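Local coordinates for baculoviral IAP repeat-containing protein 2 (PDB 3M1D), which probably restrains apoptosis as an inhibitor-of-apoptosis family member recruited by TRAF2, at residues G37-V47 with F50-W59. Sequence-based numbering, arbitrary orientation.
Sequences GFYYTGVNDKV and FCCGLMLDNW. With ZN (zinc ion), chain C.
Trp59 turns the edge of its indole to the 37-47 segment: Asp45 O lies near the ring plane beside CD1, and Val47 CG2 touches the same rim 3.6 Å from Trp59 CZ2. The Asp45 carboxylate stands almost square to that indole, planes 85° apart. Phe38 meets Leu54 O at its ring edge, while Leu56 CD1 comes in obliquely, 3.4 Å from Phe38 CZ; His69, a zinc ligand, also meets the Phe38 ring. Phe50 has Gly37 O at its edge and Cys51 CB above one face, offset toward the rim, and the Tyr39 edge rests against Phe50 CA. Gly42 N sits over the centre of one Tyr40 face. Lys68 makes a cation-pi contact with Trp59, and Phe78 meets Phe50 edge-to-face.

The backbones join as an antiparallel hydrogen-bonded pair, Val47 N to Leu56 O at 2.8 Å and Leu56 N to Val47 O at 3.0 Å. Gly37, closing the preceding helix in a Schellman motif, accepts Phe50 N through its O at 2.9 Å. A chi1 of 65° swings the Asp45 carboxylate across to two successive amides: OD1 takes Asn58 N at 2.8 Å and OD2 takes Trp59 N at 2.9 Å, both syn but over 20° out of plane. Met55 CE lies unusually tight against Lys46 CD and CE.

The hairpin of strands 47-49 and 55-56 supplies zinc ligands Cys49 and Cys52; His69 and Cys76 complete the BIR site. Two amides and a water bridging to Trp59 O should favour a charged Asp45, holding the Asn58-Trp59 backbone to the type II' turn of Val43-Lys46.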
loop_
_atom_site.group_PDB
_atom_site.type_symbol
_atom_site.label_atom_id
_atom_site.label_comp_id
_atom_site.label_asym_id
_atom_site.label_seq_id
_atom_site.Cartn_x
_atom_site.Cartn_y
_atom_site.Cartn_z
ATOM N N GLY A 37 1.474 2.477 3.066
ATOM C CA GLY A 37 2.846 2.537 2.580
ATOM C C GLY A 37 3.017 2.010 1.172
ATOM O O GLY A 37 4.133 1.937 0.666
ATOM N N PHE A 38 1.914 1.644 0.524
ATOM C CA PHE A 38 2.024 1.000 -0.782
ATOM C C PHE A 38 1.875 1.963 -1.946
ATOM O O PHE A 38 0.988 2.797 -1.945
ATOM C CB PHE A 38 0.975 -0.110 -0.907
ATOM C CG PHE A 38 1.195 -1.265 0.031
ATOM C CD1 PHE A 38 2.231 -2.160 -0.185
ATOM C CD2 PHE A 38 0.357 -1.463 1.116
ATOM C CE1 PHE A 38 2.439 -3.233 0.665
ATOM C CE2 PHE A 38 0.554 -2.536 1.974
ATOM C CZ PHE A 38 1.600 -3.423 1.751
ATOM N N TYR A 39 2.736 1.835 -2.951
ATOM C CA TYR A 39 2.519 2.549 -4.203
ATOM C C TYR A 39 2.193 1.535 -5.306
ATOM O O TYR A 39 2.413 0.327 -5.154
ATOM C CB TYR A 39 3.729 3.416 -4.584
ATOM C CG TYR A 39 5.002 2.631 -4.848
ATOM C CD1 TYR A 39 5.232 2.032 -6.084
ATOM C CD2 TYR A 39 5.975 2.500 -3.868
ATOM C CE1 TYR A 39 6.396 1.310 -6.334
ATOM C CE2 TYR A 39 7.143 1.778 -4.102
ATOM C CZ TYR A 39 7.349 1.193 -5.337
ATOM O OH TYR A 39 8.496 0.480 -5.574
ATOM N N TYR A 40 1.661 2.030 -6.412
ATOM C CA TYR A 40 1.163 1.145 -7.452
ATOM C C TYR A 40 2.295 0.861 -8.420
ATOM O O TYR A 40 2.950 1.786 -8.854
ATOM C CB TYR A 40 0.002 1.813 -8.195
ATOM C CG TYR A 40 -0.522 0.998 -9.358
ATOM C CD1 TYR A 40 -0.639 -0.387 -9.269
ATOM C CD2 TYR A 40 -0.910 1.614 -10.533
ATOM C CE1 TYR A 40 -1.113 -1.133 -10.332
ATOM C CE2 TYR A 40 -1.400 0.887 -11.589
ATOM C CZ TYR A 40 -1.500 -0.479 -11.490
ATOM O OH TYR A 40 -1.990 -1.185 -12.550
ATOM N N THR A 41 2.511 -0.412 -8.744
ATOM C CA THR A 41 3.591 -0.822 -9.633
ATOM C C THR A 41 3.295 -0.582 -11.107
ATOM O O THR A 41 4.215 -0.573 -11.927
ATOM C CB THR A 41 3.904 -2.308 -9.494
ATOM O OG1 THR A 41 2.761 -3.078 -9.905
ATOM C CG2 THR A 41 4.301 -2.645 -8.049
ATOM N N GLY A 42 2.021 -0.401 -11.442
ATOM C CA GLY A 42 1.615 -0.213 -12.827
ATOM C C GLY A 42 1.234 -1.535 -13.464
ATOM O O GLY A 42 0.888 -1.595 -14.642
ATOM N N VAL A 43 1.300 -2.603 -12.675
ATOM C CA VAL A 43 0.946 -3.933 -13.146
ATOM C C VAL A 43 -0.255 -4.493 -12.378
ATOM O O VAL A 43 -0.234 -4.573 -11.147
ATOM C CB VAL A 43 2.144 -4.909 -13.022
ATOM C CG1 VAL A 43 1.708 -6.352 -13.269
ATOM C CG2 VAL A 43 3.256 -4.509 -14.001
ATOM N N ASN A 44 -1.298 -4.877 -13.106
ATOM C CA ASN A 44 -2.498 -5.447 -12.484
ATOM C C ASN A 44 -2.948 -4.575 -11.306
ATOM O O ASN A 44 -3.098 -3.362 -11.448
ATOM C CB ASN A 44 -2.239 -6.904 -12.048
ATOM C CG ASN A 44 -1.863 -7.815 -13.239
ATOM O OD1 ASN A 44 -2.224 -7.530 -14.376
ATOM N ND2 ASN A 44 -1.133 -8.900 -12.972
ATOM N N ASP A 45 -3.154 -5.189 -10.148
ATOM C CA ASP A 45 -3.457 -4.431 -8.933
ATOM C C ASP A 45 -2.329 -4.598 -7.913
ATOM O O ASP A 45 -2.544 -4.508 -6.709
ATOM C CB ASP A 45 -4.803 -4.851 -8.336
ATOM C CG ASP A 45 -4.811 -6.293 -7.843
ATOM O OD1 ASP A 45 -3.933 -7.087 -8.242
ATOM O OD2 ASP A 45 -5.714 -6.633 -7.057
ATOM N N LYS A 46 -1.124 -4.822 -8.420
ATOM C CA LYS A 46 0.035 -5.103 -7.582
ATOM C C LYS A 46 0.656 -3.834 -7.055
ATOM O O LYS A 46 0.956 -2.913 -7.809
ATOM C CB LYS A 46 1.087 -5.903 -8.358
ATOM C CG LYS A 46 2.260 -6.349 -7.492
ATOM C CD LYS A 46 3.160 -7.328 -8.221
ATOM C CE LYS A 46 3.809 -6.675 -9.431
ATOM N NZ LYS A 46 4.738 -7.625 -10.100
ATOM N N VAL A 47 0.855 -3.798 -5.748
ATOM C CA VAL A 47 1.390 -2.627 -5.096
ATOM C C VAL A 47 2.631 -3.034 -4.293
ATOM O O VAL A 47 2.835 -4.207 -4.008
ATOM C CB VAL A 47 0.323 -1.993 -4.176
ATOM C CG1 VAL A 47 -0.908 -1.612 -4.990
ATOM C CG2 VAL A 47 -0.065 -2.975 -3.080
ATOM N N PHE A 50 6.893 1.266 -0.100
ATOM C CA PHE A 50 8.002 2.170 -0.358
ATOM C C PHE A 50 9.151 1.931 0.623
ATOM O O PHE A 50 10.298 2.272 0.336
ATOM C CB PHE A 50 7.539 3.637 -0.298
ATOM C CG PHE A 50 7.387 4.184 1.104
ATOM C CD1 PHE A 50 8.093 5.311 1.498
ATOM C CD2 PHE A 50 6.522 3.592 2.011
ATOM C CE1 PHE A 50 7.955 5.831 2.781
ATOM C CE2 PHE A 50 6.365 4.108 3.287
ATOM C CZ PHE A 50 7.099 5.228 3.675
ATOM N N CYS A 51 8.848 1.329 1.770
ATOM C CA CYS A 51 9.858 1.133 2.806
ATOM C C CYS A 51 10.568 -0.210 2.723
ATOM O O CYS A 51 11.794 -0.267 2.765
ATOM C CB CYS A 51 9.255 1.291 4.206
ATOM S SG CYS A 51 10.461 1.047 5.545
ATOM N N CYS A 52 9.802 -1.291 2.617
ATOM C CA CYS A 52 10.391 -2.627 2.671
ATOM C C CYS A 52 10.284 -3.401 1.364
ATOM O O CYS A 52 10.872 -4.467 1.236
ATOM C CB CYS A 52 9.768 -3.446 3.800
ATOM S SG CYS A 52 7.999 -3.927 3.511
ATOM N N GLY A 53 9.537 -2.882 0.398
ATOM C CA GLY A 53 9.416 -3.575 -0.880
ATOM C C GLY A 53 8.455 -4.766 -0.887
ATOM O O GLY A 53 8.378 -5.496 -1.870
ATOM N N LEU A 54 7.709 -4.980 0.195
ATOM C CA LEU A 54 6.688 -6.034 0.178
ATOM C C LEU A 54 5.723 -5.808 -0.992
ATOM O O LEU A 54 5.258 -4.690 -1.198
ATOM C CB LEU A 54 5.912 -6.059 1.496
ATOM C CG LEU A 54 4.713 -6.999 1.604
ATOM C CD1 LEU A 54 5.167 -8.456 1.677
ATOM C CD2 LEU A 54 3.910 -6.622 2.841
ATOM N N MET A 55 5.427 -6.869 -1.743
ATOM C CA MET A 55 4.575 -6.775 -2.927
ATOM C C MET A 55 3.291 -7.577 -2.761
ATOM O O MET A 55 3.328 -8.749 -2.392
ATOM C CB MET A 55 5.330 -7.250 -4.174
ATOM C CG MET A 55 6.500 -6.341 -4.546
ATOM S SD MET A 55 7.370 -6.904 -6.019
ATOM C CE MET A 55 6.323 -6.192 -7.267
ATOM N N LEU A 56 2.165 -6.930 -3.057
ATOM C CA LEU A 56 0.839 -7.494 -2.820
ATOM C C LEU A 56 -0.084 -7.231 -4.005
ATOM O O LEU A 56 -0.108 -6.128 -4.557
ATOM C CB LEU A 56 0.234 -6.884 -1.556
ATOM C CG LEU A 56 0.911 -7.263 -0.237
ATOM C CD1 LEU A 56 0.311 -6.512 0.943
ATOM C CD2 LEU A 56 0.810 -8.752 -0.012
ATOM N N ASP A 57 -0.837 -8.245 -4.403
ATOM C CA ASP A 57 -1.823 -8.072 -5.466
ATOM C C ASP A 57 -3.063 -8.920 -5.180
ATOM O O ASP A 57 -3.220 -9.445 -4.078
ATOM C CB ASP A 57 -1.222 -8.385 -6.850
ATOM C CG ASP A 57 -0.948 -9.870 -7.060
ATOM O OD1 ASP A 57 -1.178 -10.681 -6.138
ATOM O OD2 ASP A 57 -0.501 -10.235 -8.164
ATOM N N ASN A 58 -3.928 -9.051 -6.179
ATOM C CA ASN A 58 -5.161 -9.809 -6.034
ATOM C C ASN A 58 -5.918 -9.392 -4.772
ATOM O O ASN A 58 -6.261 -10.230 -3.942
ATOM C CB ASN A 58 -4.859 -11.309 -6.000
ATOM C CG ASN A 58 -6.103 -12.160 -6.221
ATOM O OD1 ASN A 58 -7.082 -11.702 -6.802
ATOM N ND2 ASN A 58 -6.068 -13.398 -5.744
ATOM N N TRP A 59 -6.147 -8.085 -4.638
ATOM C CA TRP A 59 -6.855 -7.506 -3.501
ATOM C C TRP A 59 -8.322 -7.934 -3.487
ATOM O O TRP A 59 -8.988 -7.916 -4.525
ATOM C CB TRP A 59 -6.741 -5.976 -3.542
ATOM C CG TRP A 59 -5.341 -5.518 -3.258
ATOM C CD1 TRP A 59 -4.372 -5.212 -4.175
ATOM C CD2 TRP A 59 -4.738 -5.365 -1.968
ATOM N NE1 TRP A 59 -3.205 -4.862 -3.528
ATOM C CE2 TRP A 59 -3.404 -4.951 -2.175
ATOM C CE3 TRP A 59 -5.197 -5.530 -0.656
ATOM C CZ2 TRP A 59 -2.532 -4.700 -1.123
ATOM C CZ3 TRP A 59 -4.325 -5.285 0.385
ATOM C CH2 TRP A 59 -3.012 -4.868 0.149
HETATM ZN ZN ZN C . 6.833 -2.106 4.366
HETATM O O HOH W 1 0.181 -9.088 -10.598
HETATM O O HOH W 2 -8.345 -6.964 -7.003
#